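Local coordinates for protein glutathione S-transferase (Ceriporiopsis subvermispora, PDB 6J3E) that probably conjugates glutathione to electrophilic substrates, as a serine-type glutathione S-transferase with an N-terminal domain resembling that of LigE-type etherases, at residues A[3-15]-A[68-80]. Numbering follows the deposited sequence.
Sequences NVIQFYDIPGNAT and YYTLPVIHDPSTG. With EDO (1,2-ethanediol), chain C; EDO (1,2-ethanediol), chain D.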
ATOM      1  N   ASN A   3     -31.408 -22.361   2.282  1.00 85.23           N
ATOM      2  CA  ASN A   3     -31.761 -21.007   1.858  1.00 81.10           C
ATOM      3  C   ASN A   3     -30.747 -19.945   2.291  1.00 81.59           C
ATOM      4  O   ASN A   3     -30.910 -18.769   1.974  1.00 86.17           O
ATOM      5  CB  ASN A   3     -33.140 -20.626   2.395  1.00 87.56           C
ATOM      6  CG  ASN A   3     -33.799 -19.520   1.579  1.00 89.21           C
ATOM      7  OD1 ASN A   3     -33.854 -18.363   1.999  1.00 88.06           O
ATOM      8  ND2 ASN A   3     -34.293 -19.876   0.395  1.00 96.78           N
ATOM      9  N   VAL A   4     -29.711 -20.347   3.022  1.00 76.70           N
ATOM     10  CA  VAL A   4     -28.754 -19.388   3.566  1.00 72.37           C
ATOM     11  C   VAL A   4     -27.669 -19.075   2.545  1.00 71.20           C
ATOM     12  O   VAL A   4     -27.629 -19.672   1.462  1.00 70.60           O
ATOM     13  CB  VAL A   4     -28.126 -19.921   4.857  1.00 65.47           C
ATOM     14  CG1 VAL A   4     -29.209 -20.289   5.847  1.00 69.05           C
ATOM     15  CG2 VAL A   4     -27.263 -21.103   4.528  1.00 64.84           C
ATOM     16  N   ILE A   5     -26.786 -18.129   2.890  1.00 71.14           N
ATOM     17  CA  ILE A   5     -25.636 -17.813   2.042  1.00 68.94           C
ATOM     18  C   ILE A   5     -24.868 -19.078   1.701  1.00 66.50           C
ATOM     19  O   ILE A   5     -24.542 -19.888   2.576  1.00 65.33           O
ATOM     20  CB  ILE A   5     -24.705 -16.814   2.738  1.00 67.29           C
ATOM     21  CG1 ILE A   5     -25.387 -15.471   2.891  1.00 72.80           C
ATOM     22  CG2 ILE A   5     -23.422 -16.608   1.915  1.00 61.88           C
ATOM     23  CD1 ILE A   5     -25.220 -14.618   1.669  1.00 71.96           C
ATOM     24  N   GLN A   6     -24.547 -19.238   0.428  1.00 62.31           N
ATOM     25  CA  GLN A   6     -23.672 -20.306  -0.005  1.00 67.01           C
ATOM     26  C   GLN A   6     -22.257 -19.754  -0.139  1.00 66.53           C
ATOM     27  O   GLN A   6     -22.049 -18.696  -0.747  1.00 62.89           O
ATOM     28  CB  GLN A   6     -24.182 -20.898  -1.312  1.00 67.44           C
ATOM     29  CG  GLN A   6     -25.605 -21.392  -1.186  1.00 65.80           C
ATOM     30  CD  GLN A   6     -25.954 -22.384  -2.260  1.00 78.34           C
ATOM     31  OE1 GLN A   6     -26.183 -23.565  -1.982  1.00 86.42           O
ATOM     32  NE2 GLN A   6     -25.982 -21.917  -3.511  1.00 74.67           N
ATOM     33  N   PHE A   7     -21.295 -20.453   0.458  1.00 63.54           N
ATOM     34  CA  PHE A   7     -19.919 -19.979   0.587  1.00 61.85           C
ATOM     35  C   PHE A   7     -19.002 -21.048   0.030  1.00 58.60           C
ATOM     36  O   PHE A   7     -18.900 -22.133   0.605  1.00 61.63           O
ATOM     37  CB  PHE A   7     -19.578 -19.683   2.046  1.00 57.70           C
ATOM     38  CG  PHE A   7     -18.110 -19.465   2.308  1.00 60.60           C
ATOM     39  CD1 PHE A   7     -17.379 -18.559   1.561  1.00 61.37           C
ATOM     40  CD2 PHE A   7     -17.473 -20.131   3.348  1.00 60.69           C
ATOM     41  CE1 PHE A   7     -16.030 -18.346   1.831  1.00 60.71           C
ATOM     42  CE2 PHE A   7     -16.135 -19.923   3.619  1.00 58.34           C
ATOM     43  CZ  PHE A   7     -15.412 -19.026   2.863  1.00 58.47           C
ATOM     44  N   TYR A   8     -18.324 -20.742  -1.068  1.00 57.62           N
ATOM     45  CA  TYR A   8     -17.505 -21.724  -1.765  1.00 58.09           C
ATOM     46  C   TYR A   8     -16.057 -21.606  -1.314  1.00 56.35           C
ATOM     47  O   TYR A   8     -15.492 -20.506  -1.279  1.00 56.53           O
ATOM     48  CB  TYR A   8     -17.640 -21.554  -3.278  1.00 56.33           C
ATOM     49  CG  TYR A   8     -19.080 -21.757  -3.735  1.00 63.85           C
ATOM     50  CD1 TYR A   8     -20.035 -20.748  -3.589  1.00 64.18           C
ATOM     51  CD2 TYR A   8     -19.493 -22.963  -4.294  1.00 61.95           C
ATOM     52  CE1 TYR A   8     -21.362 -20.937  -3.990  1.00 65.03           C
ATOM     53  CE2 TYR A   8     -20.812 -23.153  -4.704  1.00 62.16           C
ATOM     54  CZ  TYR A   8     -21.739 -22.142  -4.548  1.00 64.04           C
ATOM     55  OH  TYR A   8     -23.037 -22.339  -4.952  1.00 64.16           O
ATOM     56  N   ASP A   9     -15.466 -22.748  -0.984  1.00 59.66           N
ATOM     57  CA  ASP A   9     -14.182 -22.832  -0.311  1.00 58.02           C
ATOM     58  C   ASP A   9     -13.458 -24.056  -0.856  1.00 57.74           C
ATOM     59  O   ASP A   9     -14.073 -24.947  -1.444  1.00 62.06           O
ATOM     60  CB  ASP A   9     -14.391 -22.909   1.215  1.00 62.19           C
ATOM     61  CG  ASP A   9     -13.144 -22.563   2.027  1.00 58.43           C
ATOM     62  OD1 ASP A   9     -12.044 -22.379   1.461  1.00 57.29           O
ATOM     63  OD2 ASP A   9     -13.278 -22.518   3.265  1.00 58.60           O
ATOM     64  N   ILE A  10     -12.141 -24.071  -0.675  1.00 59.17           N
ATOM     65  CA  ILE A  10     -11.257 -25.122  -1.174  1.00 53.18           C
ATOM     66  C   ILE A  10     -10.895 -26.026   0.001  1.00 58.97           C
ATOM     67  O   ILE A  10     -10.270 -25.546   0.962  1.00 57.43           O
ATOM     68  CB  ILE A  10      -9.983 -24.530  -1.795  1.00 54.22           C
ATOM     69  CG1 ILE A  10     -10.310 -23.626  -2.979  1.00 57.90           C
ATOM     70  CG2 ILE A  10      -9.012 -25.624  -2.196  1.00 53.15           C
ATOM     71  CD1 ILE A  10      -9.112 -22.787  -3.454  1.00 50.15           C
ATOM     72  N   PRO A  11     -11.217 -27.317  -0.043  1.00 59.26           N
ATOM     73  CA  PRO A  11     -10.872 -28.197   1.080  1.00 59.97           C
ATOM     74  C   PRO A  11      -9.378 -28.492   1.127  1.00 57.68           C
ATOM     75  O   PRO A  11      -8.688 -28.515   0.106  1.00 53.98           O
ATOM     76  CB  PRO A  11     -11.669 -29.467   0.782  1.00 59.21           C
ATOM     77  CG  PRO A  11     -11.644 -29.521  -0.730  1.00 58.64           C
ATOM     78  CD  PRO A  11     -11.757 -28.070  -1.188  1.00 57.49           C
ATOM     79  N   GLY A  12      -8.882 -28.732   2.341  1.00 57.16           N
ATOM     80  CA  GLY A  12      -7.498 -29.116   2.528  1.00 58.79           C
ATOM     81  C   GLY A  12      -7.384 -30.019   3.736  1.00 61.63           C
ATOM     82  O   GLY A  12      -8.339 -30.198   4.494  1.00 65.82           O
ATOM     83  N   ASN A  13      -6.197 -30.584   3.921  1.00 55.40           N
ATOM     84  CA  ASN A  13      -6.010 -31.587   4.960  1.00 62.07           C
ATOM     85  C   ASN A  13      -5.216 -31.093   6.159  1.00 64.15           C
ATOM     86  O   ASN A  13      -4.998 -31.869   7.098  1.00 64.36           O
ATOM     87  CB  ASN A  13      -5.363 -32.838   4.352  1.00 58.53           C
ATOM     88  CG  ASN A  13      -6.357 -33.642   3.544  1.00 59.15           C
ATOM     89  OD1 ASN A  13      -7.124 -34.426   4.103  1.00 64.69           O
ATOM     90  ND2 ASN A  13      -6.406 -33.401   2.240  1.00 55.68           N
ATOM     91  N   ALA A  14      -4.806 -29.822   6.174  1.00 63.31           N
ATOM     92  CA  ALA A  14      -4.013 -29.331   7.293  1.00 61.22           C
ATOM     93  C   ALA A  14      -4.793 -29.420   8.592  1.00 62.50           C
ATOM     94  O   ALA A  14      -4.211 -29.672   9.654  1.00 66.90           O
ATOM     95  CB  ALA A  14      -3.553 -27.889   7.041  1.00 54.92           C
ATOM     96  N   THR A  15      -6.105 -29.211   8.531  1.00 61.79           N
ATOM     97  CA  THR A  15      -6.919 -29.228   9.734  1.00 66.75           C
ATOM     98  C   THR A  15      -8.163 -30.061   9.494  1.00 65.68           C
ATOM     99  O   THR A  15      -8.661 -30.139   8.369  1.00 65.47           O
ATOM    100  CB  THR A  15      -7.365 -27.826  10.187  1.00 64.48           C
ATOM    101  OG1 THR A  15      -8.328 -27.295   9.264  1.00 64.91           O
ATOM    102  CG2 THR A  15      -6.192 -26.879  10.318  1.00 59.73           C
ATOM    103  N   TYR A  68      -9.884 -15.458 -15.285  1.00 57.12           N
ATOM    104  CA  TYR A  68      -9.279 -16.286 -14.241  1.00 61.26           C
ATOM    105  C   TYR A  68     -10.213 -16.301 -13.036  1.00 56.41           C
ATOM    106  O   TYR A  68     -10.504 -15.249 -12.456  1.00 51.71           O
ATOM    107  CB  TYR A  68      -7.900 -15.742 -13.860  1.00 61.66           C
ATOM    108  CG  TYR A  68      -7.045 -16.609 -12.952  1.00 63.88           C
ATOM    109  CD1 TYR A  68      -6.276 -17.653 -13.474  1.00 62.91           C
ATOM    110  CD2 TYR A  68      -6.948 -16.340 -11.578  1.00 58.00           C
ATOM    111  CE1 TYR A  68      -5.473 -18.435 -12.653  1.00 59.56           C
ATOM    112  CE2 TYR A  68      -6.138 -17.117 -10.751  1.00 57.74           C
ATOM    113  CZ  TYR A  68      -5.405 -18.162 -11.298  1.00 59.42           C
ATOM    114  OH  TYR A  68      -4.608 -18.937 -10.494  1.00 57.38           O
ATOM    115  N   TYR A  69     -10.674 -17.485 -12.657  1.00 57.14           N
ATOM    116  CA  TYR A  69     -11.620 -17.630 -11.566  1.00 50.04           C
ATOM    117  C   TYR A  69     -10.923 -18.132 -10.307  1.00 50.76           C
ATOM    118  O   TYR A  69     -10.099 -19.049 -10.363  1.00 52.03           O
ATOM    119  CB  TYR A  69     -12.739 -18.582 -11.966  1.00 50.08           C
ATOM    120  CG  TYR A  69     -13.628 -18.067 -13.085  1.00 54.91           C
ATOM    121  CD1 TYR A  69     -14.702 -17.230 -12.817  1.00 54.21           C
ATOM    122  CD2 TYR A  69     -13.402 -18.435 -14.405  1.00 57.03           C
ATOM    123  CE1 TYR A  69     -15.528 -16.777 -13.825  1.00 57.45           C
ATOM    124  CE2 TYR A  69     -14.215 -17.972 -15.423  1.00 54.16           C
ATOM    125  CZ  TYR A  69     -15.280 -17.158 -15.128  1.00 55.64           C
ATOM    126  OH  TYR A  69     -16.099 -16.707 -16.138  1.00 63.86           O
ATOM    127  N   THR A  70     -11.270 -17.525  -9.174  1.00 48.33           N
ATOM    128  CA  THR A  70     -10.721 -17.862  -7.869  1.00 49.52           C
ATOM    129  C   THR A  70     -11.833 -17.918  -6.833  1.00 52.33           C
ATOM    130  O   THR A  70     -12.917 -17.348  -7.007  1.00 49.24           O
ATOM    131  CB  THR A  70      -9.686 -16.831  -7.389  1.00 51.31           C
ATOM    132  OG1 THR A  70     -10.278 -15.515  -7.412  1.00 45.95           O
ATOM    133  CG2 THR A  70      -8.450 -16.866  -8.258  1.00 47.93           C
ATOM    134  N   LEU A  71     -11.530 -18.584  -5.728  1.00 51.63           N
ATOM    135  CA  LEU A  71     -12.359 -18.506  -4.535  1.00 49.44           C
ATOM    136  C   LEU A  71     -11.646 -17.589  -3.548  1.00 54.34           C
ATOM    137  O   LEU A  71     -10.441 -17.363  -3.685  1.00 54.40           O
ATOM    138  CB  LEU A  71     -12.588 -19.899  -3.956  1.00 53.75           C
ATOM    139  CG  LEU A  71     -13.251 -20.814  -4.987  1.00 56.51           C
ATOM    140  CD1 LEU A  71     -13.638 -22.145  -4.351  1.00 55.07           C
ATOM    141  CD2 LEU A  71     -14.461 -20.080  -5.587  1.00 47.92           C
ATOM    142  N   PRO A  72     -12.369 -17.041  -2.558  1.00 56.68           N
ATOM    143  CA  PRO A  72     -13.774 -17.248  -2.183  1.00 55.57           C
ATOM    144  C   PRO A  72     -14.797 -16.696  -3.172  1.00 52.70           C
ATOM    145  O   PRO A  72     -14.529 -15.708  -3.858  1.00 53.10           O
ATOM    146  CB  PRO A  72     -13.883 -16.493  -0.856  1.00 53.98           C
ATOM    147  CG  PRO A  72     -12.873 -15.397  -0.983  1.00 52.36           C
ATOM    148  CD  PRO A  72     -11.719 -16.041  -1.688  1.00 50.99           C
ATOM    149  N   VAL A  73     -15.959 -17.337  -3.232  1.00 50.71           N
ATOM    150  CA  VAL A  73     -17.146 -16.771  -3.861  1.00 53.18           C
ATOM    151  C   VAL A  73     -18.335 -17.043  -2.949  1.00 51.79           C
ATOM    152  O   VAL A  73     -18.398 -18.087  -2.291  1.00 58.40           O
ATOM    153  CB  VAL A  73     -17.373 -17.360  -5.266  1.00 50.86           C
ATOM    154  CG1 VAL A  73     -18.685 -16.888  -5.834  1.00 51.32           C
ATOM    155  CG2 VAL A  73     -16.252 -16.949  -6.193  1.00 50.44           C
ATOM    156  N   ILE A  74     -19.272 -16.107  -2.884  1.00 50.55           N
ATOM    157  CA  ILE A  74     -20.522 -16.366  -2.180  1.00 59.62           C
ATOM    158  C   ILE A  74     -21.689 -16.165  -3.136  1.00 59.67           C
ATOM    159  O   ILE A  74     -21.643 -15.314  -4.031  1.00 57.45           O
ATOM    160  CB  ILE A  74     -20.713 -15.492  -0.920  1.00 57.43           C
ATOM    161  CG1 ILE A  74     -20.735 -14.006  -1.276  1.00 52.25           C
ATOM    162  CG2 ILE A  74     -19.663 -15.827   0.122  1.00 55.18           C
ATOM    163  CD1 ILE A  74     -21.275 -13.142  -0.159  1.00 51.26           C
ATOM    164  N   HIS A  75     -22.738 -16.972  -2.949  1.00 61.09           N
ATOM    165  CA  HIS A  75     -24.030 -16.734  -3.580  1.00 63.12           C
ATOM    166  C   HIS A  75     -25.080 -16.529  -2.502  1.00 63.47           C
ATOM    167  O   HIS A  75     -25.225 -17.362  -1.596  1.00 65.29           O
ATOM    168  CB  HIS A  75     -24.477 -17.865  -4.506  1.00 61.40           C
ATOM    169  CG  HIS A  75     -25.865 -17.662  -5.025  1.00 66.21           C
ATOM    170  ND1 HIS A  75     -26.169 -16.691  -5.953  1.00 64.91           N
ATOM    171  CD2 HIS A  75     -27.040 -18.253  -4.697  1.00 62.95           C
ATOM    172  CE1 HIS A  75     -27.468 -16.706  -6.193  1.00 63.73           C
ATOM    173  NE2 HIS A  75     -28.018 -17.650  -5.450  1.00 64.90           N
ATOM    174  N   ASP A  76     -25.803 -15.414  -2.610  1.00 65.27           N
ATOM    175  CA  ASP A  76     -26.786 -14.973  -1.626  1.00 65.60           C
ATOM    176  C   ASP A  76     -28.169 -15.175  -2.220  1.00 66.97           C
ATOM    177  O   ASP A  76     -28.649 -14.316  -2.976  1.00 66.05           O
ATOM    178  CB  ASP A  76     -26.562 -13.502  -1.260  1.00 60.65           C
ATOM    179  CG  ASP A  76     -27.424 -13.053  -0.090  1.00 66.86           C
ATOM    180  OD1 ASP A  76     -28.129 -13.918   0.482  1.00 65.60           O
ATOM    181  OD2 ASP A  76     -27.381 -11.853   0.280  1.00 64.11           O
ATOM    182  N   PRO A  77     -28.837 -16.298  -1.941  1.00 66.91           N
ATOM    183  CA  PRO A  77     -30.165 -16.514  -2.531  1.00 68.43           C
ATOM    184  C   PRO A  77     -31.166 -15.453  -2.105  1.00 70.22           C
ATOM    185  O   PRO A  77     -32.074 -15.117  -2.879  1.00 69.15           O
ATOM    186  CB  PRO A  77     -30.541 -17.917  -2.034  1.00 70.73           C
ATOM    187  CG  PRO A  77     -29.774 -18.081  -0.774  1.00 71.91           C
ATOM    188  CD  PRO A  77     -28.483 -17.351  -0.973  1.00 70.40           C
ATOM    189  N   SER A  78     -30.998 -14.882  -0.906  1.00 70.87           N
ATOM    190  CA  SER A  78     -31.816 -13.746  -0.491  1.00 66.99           C
ATOM    191  C   SER A  78     -31.802 -12.624  -1.524  1.00 67.22           C
ATOM    192  O   SER A  78     -32.749 -11.838  -1.605  1.00 62.16           O
ATOM    193  CB  SER A  78     -31.320 -13.214   0.853  1.00 65.49           C
ATOM    194  OG  SER A  78     -30.883 -11.871   0.716  1.00 63.96           O
ATOM    195  N   THR A  79     -30.748 -12.536  -2.329  1.00 70.11           N
ATOM    196  CA  THR A  79     -30.617 -11.458  -3.289  1.00 65.03           C
ATOM    197  C   THR A  79     -30.423 -11.924  -4.715  1.00 62.35           C
ATOM    198  O   THR A  79     -30.608 -11.121  -5.638  1.00 62.05           O
ATOM    199  CB  THR A  79     -29.441 -10.554  -2.911  1.00 68.59           C
ATOM    200  OG1 THR A  79     -29.530  -9.333  -3.640  1.00 74.42           O
ATOM    201  CG2 THR A  79     -28.157 -11.217  -3.265  1.00 60.36           C
ATOM    202  N   GLY A  80     -30.051 -13.182  -4.926  1.00 63.04           N
ATOM    203  CA  GLY A  80     -29.709 -13.668  -6.244  1.00 62.35           C
ATOM    204  C   GLY A  80     -28.351 -13.240  -6.765  1.00 64.42           C
ATOM    205  O   GLY A  80     -27.998 -13.619  -7.888  1.00 67.23           O
TER
HETATM  206  C1  EDO C 301      -8.288 -21.008 -12.806  1.00 57.16           C
HETATM  207  O1  EDO C 301      -9.350 -21.274 -11.874  1.00 54.04           O
HETATM  208  C2  EDO C 301      -8.877 -20.796 -14.199  1.00 59.27           C
HETATM  209  O2  EDO C 301     -10.057 -19.978 -14.106  1.00 59.48           O
HETATM  210  C1  EDO D 302      -9.893 -13.604  -4.138  1.00 57.57           C
HETATM  211  O1  EDO D 302      -8.724 -14.256  -4.660  1.00 64.76           O
HETATM  212  C2  EDO D 302      -9.463 -12.491  -3.194  1.00 63.38           C
HETATM  213  O2  EDO D 302      -9.296 -13.033  -1.884  1.00 60.12           O
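In the thioredoxin-like domain of a glutathione S-transferase, the central sheet pairs strand 5-9 antiparallel with strand 73-76, as Gln6 and His75 illustrate. Gln6 N gives a nearly straight bond to His75 O (2.8 Å), lying in the carbonyl plane, and His75 N returns one to Gln6 O (2.9 Å). The two side chains run side by side, amide and imidazole planes 69° apart, while Gln6 OE1 is hydrogen-bonded to Lys39 and His75 ND1 to Thr82. Farther along, Tyr8 N reaches Val73 O, which also meets the edge of the Tyr8 ring in its plane at CD1 (3.4 Å). On the sheet face that carries Phe7 and Ile74, Phe7 CD1 meets Ile74 CG2 (3.8 Å), and Pro72 CB sits at the ring edge. Ile5 CG2 lies 4.1 Å from Ile74 CB, while chi1 of -67° and chi2 of -86° carry Ile5 CD1 to 3.2 Å from Asp76 OD1; Asp76 OD2 is hydrogen-bonded to the hydroxyls of Tyr92 and Tyr97. An alanine here, lacking both Ile5 branches, is likely to leave a gap between Asp76 and Ile74. Leu71 CD1 packs on Ile10 CG1 (3.9 Å), just before cis-Pro72, the hallmark cis-proline of the thioredoxin fold, here close to Asn23 and Ser86, which with Leu71 bind glutathione when it is present.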